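Local coordinates for peptidase S15/CocE/NonD (Thaumarchaeota archaeon SCGC AB-539-E09, PDB 4PF1), which acts as a serine aminopeptidase with an alpha/beta hydrolase fold, probably removing residues from the N-terminal end of peptides, at residues A[494-499]-A[604-609]; A[499-504]-A[545-550]. All coordinates share one frame; numbering follows the deposited sequence.

Contact 1. Residues A[494-499]-A[604-609]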
# COMPACT_ATOMS: atom_id res chain seq x y z
N ALA A 494 28.82 27.50 -23.25
CA ALA A 494 28.30 26.48 -24.14
C ALA A 494 28.12 26.96 -25.58
O ALA A 494 27.84 28.13 -25.82
CB ALA A 494 26.98 25.95 -23.61
N SER A 495 28.26 26.02 -26.53
CA SER A 495 28.05 26.27 -27.95
C SER A 495 26.99 25.32 -28.49
O SER A 495 26.88 24.19 -28.02
CB SER A 495 29.35 26.13 -28.73
OG SER A 495 29.79 24.78 -28.80
N THR A 496 26.22 25.78 -29.47
CA THR A 496 25.21 24.97 -30.15
C THR A 496 25.36 25.12 -31.65
O THR A 496 25.73 26.20 -32.12
CB THR A 496 23.77 25.33 -29.67
OG1 THR A 496 22.82 24.58 -30.44
CG2 THR A 496 23.46 26.83 -29.80
N SER A 497 25.05 24.06 -32.41
CA SER A 497 25.08 24.13 -33.87
C SER A 497 23.81 24.83 -34.41
O SER A 497 23.74 25.14 -35.60
CB SER A 497 25.25 22.74 -34.49
OG SER A 497 24.20 21.86 -34.10
N GLY A 498 22.85 25.11 -33.52
CA GLY A 498 21.61 25.80 -33.85
C GLY A 498 21.64 27.29 -33.56
O GLY A 498 22.69 27.83 -33.20
N SER A 499 20.49 27.98 -33.74
CA SER A 499 20.38 29.43 -33.52
C SER A 499 19.56 29.78 -32.26
O SER A 499 19.37 30.96 -31.95
CB SER A 499 19.80 30.14 -34.74
OG SER A 499 18.81 29.37 -35.40
N ARG A 604 14.76 21.28 -35.10
CA ARG A 604 15.88 20.52 -35.65
C ARG A 604 16.89 20.09 -34.59
O ARG A 604 17.09 20.80 -33.60
CB ARG A 604 16.62 21.33 -36.73
CG ARG A 604 15.75 21.90 -37.86
CD ARG A 604 16.58 22.34 -39.07
NE ARG A 604 17.75 23.14 -38.71
CZ ARG A 604 19.01 22.73 -38.85
NH1 ARG A 604 19.27 21.53 -39.36
NH2 ARG A 604 20.01 23.52 -38.48
N LYS A 605 17.58 18.96 -34.85
CA LYS A 605 18.65 18.42 -34.00
C LYS A 605 19.80 19.41 -33.93
O LYS A 605 20.08 20.09 -34.92
CB LYS A 605 19.17 17.08 -34.55
CG LYS A 605 18.20 15.92 -34.42
CD LYS A 605 18.84 14.64 -34.94
CE LYS A 605 17.83 13.54 -35.14
NZ LYS A 605 18.48 12.27 -35.53
N ALA A 606 20.47 19.48 -32.78
CA ALA A 606 21.61 20.37 -32.60
C ALA A 606 22.70 19.69 -31.80
O ALA A 606 22.41 18.91 -30.88
CB ALA A 606 21.18 21.66 -31.93
N THR A 607 23.96 19.97 -32.15
CA THR A 607 25.14 19.46 -31.47
C THR A 607 25.49 20.44 -30.36
O THR A 607 25.77 21.61 -30.64
CB THR A 607 26.28 19.24 -32.48
OG1 THR A 607 25.83 18.33 -33.48
CG2 THR A 607 27.54 18.71 -31.83
N GLN A 608 25.42 19.99 -29.10
CA GLN A 608 25.67 20.84 -27.93
C GLN A 608 27.01 20.53 -27.30
O GLN A 608 27.38 19.36 -27.18
CB GLN A 608 24.55 20.67 -26.87
CG GLN A 608 23.13 20.44 -27.43
CD GLN A 608 22.52 21.67 -28.05
OE1 GLN A 608 22.97 22.16 -29.09
NE2 GLN A 608 21.44 22.15 -27.47
N ARG A 609 27.73 21.58 -26.89
CA ARG A 609 29.05 21.43 -26.28
C ARG A 609 29.19 22.29 -25.04
O ARG A 609 29.06 23.51 -25.13
CB ARG A 609 30.16 21.80 -27.28
CG ARG A 609 30.40 20.79 -28.38
CD ARG A 609 31.37 21.34 -29.40
NE ARG A 609 31.61 20.41 -30.50
CZ ARG A 609 32.40 20.67 -31.54
NH1 ARG A 609 33.04 21.83 -31.62
NH2 ARG A 609 32.55 19.76 -32.50
O HOH W 1 28.15 23.19 -30.56
O HOH W 2 32.09 24.40 -30.56

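Contact 2. Residues A[499-504]-A[545-550]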
# COMPACT_ATOMS: atom_id res chain seq x y z
N SER A 499 20.49 27.98 -33.74
CA SER A 499 20.38 29.43 -33.52
C SER A 499 19.56 29.78 -32.26
O SER A 499 19.37 30.96 -31.95
CB SER A 499 19.80 30.14 -34.74
OG SER A 499 18.81 29.37 -35.40
N ASP A 500 19.12 28.75 -31.52
CA ASP A 500 18.42 28.88 -30.24
C ASP A 500 18.63 27.61 -29.43
O ASP A 500 18.95 26.57 -30.00
CB ASP A 500 16.91 29.19 -30.43
CG ASP A 500 16.25 29.89 -29.25
OD1 ASP A 500 16.83 29.88 -28.14
OD2 ASP A 500 15.14 30.43 -29.43
N ALA A 501 18.52 27.70 -28.08
CA ALA A 501 18.72 26.55 -27.19
C ALA A 501 18.22 26.81 -25.79
O ALA A 501 18.28 27.94 -25.33
CB ALA A 501 20.21 26.19 -27.12
N ASP A 502 17.78 25.75 -25.12
CA ASP A 502 17.42 25.77 -23.70
C ASP A 502 18.53 25.07 -22.95
O ASP A 502 19.07 24.08 -23.45
CB ASP A 502 16.08 25.05 -23.46
CG ASP A 502 14.85 25.89 -23.71
OD1 ASP A 502 14.99 27.11 -23.90
OD2 ASP A 502 13.74 25.32 -23.73
N TRP A 503 18.91 25.59 -21.78
CA TRP A 503 19.96 24.96 -20.99
C TRP A 503 19.45 24.68 -19.59
O TRP A 503 19.11 25.61 -18.85
CB TRP A 503 21.25 25.82 -20.97
CG TRP A 503 21.81 26.12 -22.33
CD1 TRP A 503 21.66 27.27 -23.04
CD2 TRP A 503 22.60 25.24 -23.15
NE1 TRP A 503 22.32 27.17 -24.25
CE2 TRP A 503 22.91 25.94 -24.34
CE3 TRP A 503 23.11 23.94 -22.98
CZ2 TRP A 503 23.69 25.37 -25.36
CZ3 TRP A 503 23.89 23.38 -23.99
CH2 TRP A 503 24.16 24.09 -25.17
N VAL A 504 19.32 23.39 -19.25
CA VAL A 504 18.87 22.92 -17.94
C VAL A 504 20.10 22.56 -17.11
O VAL A 504 20.92 21.77 -17.55
CB VAL A 504 17.90 21.71 -18.06
CG1 VAL A 504 17.42 21.24 -16.69
CG2 VAL A 504 16.72 22.01 -18.97
N LYS A 545 17.08 37.33 -28.93
CA LYS A 545 18.18 37.42 -29.90
C LYS A 545 18.67 36.02 -30.29
O LYS A 545 18.79 35.16 -29.43
CB LYS A 545 19.34 38.26 -29.34
CG LYS A 545 19.11 39.76 -29.45
CD LYS A 545 20.13 40.54 -28.62
CE LYS A 545 20.02 42.03 -28.84
NZ LYS A 545 21.04 42.53 -29.79
N PRO A 546 18.98 35.78 -31.59
CA PRO A 546 19.45 34.44 -31.98
C PRO A 546 20.87 34.15 -31.50
O PRO A 546 21.67 35.07 -31.32
CB PRO A 546 19.40 34.48 -33.51
CG PRO A 546 19.54 35.91 -33.86
CD PRO A 546 18.88 36.68 -32.76
N LEU A 547 21.18 32.86 -31.28
CA LEU A 547 22.53 32.43 -30.90
C LEU A 547 23.37 32.25 -32.15
O LEU A 547 22.87 31.74 -33.16
CB LEU A 547 22.50 31.11 -30.09
CG LEU A 547 21.64 31.09 -28.80
CD1 LEU A 547 21.56 29.69 -28.24
CD2 LEU A 547 22.18 32.06 -27.76
N VAL A 548 24.64 32.67 -32.11
CA VAL A 548 25.56 32.49 -33.24
C VAL A 548 25.91 31.00 -33.30
O VAL A 548 26.38 30.45 -32.30
CB VAL A 548 26.82 33.40 -33.14
CG1 VAL A 548 27.80 33.10 -34.27
CG2 VAL A 548 26.43 34.88 -33.14
N PRO A 549 25.61 30.29 -34.42
CA PRO A 549 25.90 28.85 -34.48
C PRO A 549 27.38 28.53 -34.29
O PRO A 549 28.24 29.26 -34.80
CB PRO A 549 25.41 28.45 -35.88
CG PRO A 549 24.46 29.52 -36.28
CD PRO A 549 25.01 30.77 -35.68
N ASP A 550 27.66 27.48 -33.50
CA ASP A 550 28.99 26.92 -33.19
C ASP A 550 29.89 27.86 -32.33
O ASP A 550 31.03 27.50 -32.06
CB ASP A 550 29.73 26.50 -34.48
CG ASP A 550 28.91 25.61 -35.39
OD1 ASP A 550 28.28 24.65 -34.89
OD2 ASP A 550 28.89 25.87 -36.61

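Contact 1. Residues A[494-499]-A[604-609]
The peptide groups of S495 and R609 form a hydrogen-bonded antiparallel pair: S495 N donates to R609 O and R609 N to S495 O, both at 3.0 Å. One face of this pair carries the S495 hydroxyl and the R609 side chain. The other carries T496 and Q608, which lie side by side and point the same way. On the first face S495 OG rests 3.4 Å from R609 CB. The arginine chain then runs on extended, and its guanidinium leads away to a salt bridge between NE and E427. Its NH1 is still tied to S495 OG through a water that accepts from it. A second water joins S495 OG to T607 O.

This is an antiparallel strand pair, 489-496 with 606-625, in the C-terminal non-catalytic domain, whose family belongs to the galactose-binding-like clan. The last bridge is T496 with Q608, a non-hydrogen-bonded pair. Just past it T607 N donates to S497 OG (2.7 Å, 169°), not to a backbone carbonyl. S497 N reaches T607 O less straight, at 3.1 Å and 22° off the carbonyl plane.

T496 makes an ST turn as the strand ends. Its OG1 stands opposite the backbone N (chi1 176°) and accepts from G498 N at 3.1 Å. A valine in place of T496 has no hydroxyl, so the G498 N-H would probably lose its acceptor and the turn a restraint. A606 CB sits 3.7 Å from T496 OG1. A494 and Q608 both pack on W503 of strand 502-510, while T607 touches E427 of strand 425-430.

Contact 2. Residues A[499-504]-A[545-550]
This is a loop-to-loop contact with one backbone hydrogen bond and one buried leucine. It lies in the C-terminal non-catalytic domain. Residues 499-501 lead into strand 502-510. The partner segment, 545-550, belongs to the loop that follows strand 525-534 and precedes strand 553-558. The bond runs from L547 N to S499 O. It is short, 2.7 Å, and nearly straight at the hydrogen (167°). The donor nevertheless stands above the carbonyl plane, 44° out of it. S499 CA also makes a CA-H...O contact with L547 O, 3.4 Å, and P546 CA lies 3.5 Å from S499 O.

L547 supplies the apolar half. With CG anti to the carbonyl carbon (chi1 -56°) and CD1 continuing anti to CA, CD1 reaches the chain at 500-501. It comes to 3.6 Å from A501 N and 3.9 Å from A501 CB. The leucine also touches T496, L553 and Y555, so it packs against strands 489-496 and 553-558 as well.

The polar side chains of S499 and D500 find their partners mainly outside the contact. S499 OG is hydrogen-bonded to F591 N. D500 points away from the loop; its OD1 accepts from A501 N at 2.8 Å and from N587, and its OD2 forms a salt bridge with R536. These partners would probably favour a charged carboxylate. The two segments themselves are held by one backbone hydrogen bond and leucine packing, and the bonds made by D500 probably help hold the chain on which L547 CD1 packs.

Overall arrangement
Along the chain, strand 489-496 comes first and ends in 494-499. S499 is the last residue of 494-499 and the first of 499-504, and from it the chain enters strand 502-510. Contact 2 closes the inner loop when 545-550 returns, 40 residues later and just before strand 553-558. Contact 1 closes the outer loop with 604-609, the start of strand 606-625. Contact 2 is thus nested inside contact 1, with centres about 7 Å apart. T496 O and D550 N, 2.7 Å apart, probably hydrogen-bond. Contact 1 pairs two strands of one sheet, contact 2 ties the 545-550 loop to the entry of strand 502-510 in another, and W503 packing on A494 bridges the two sheets.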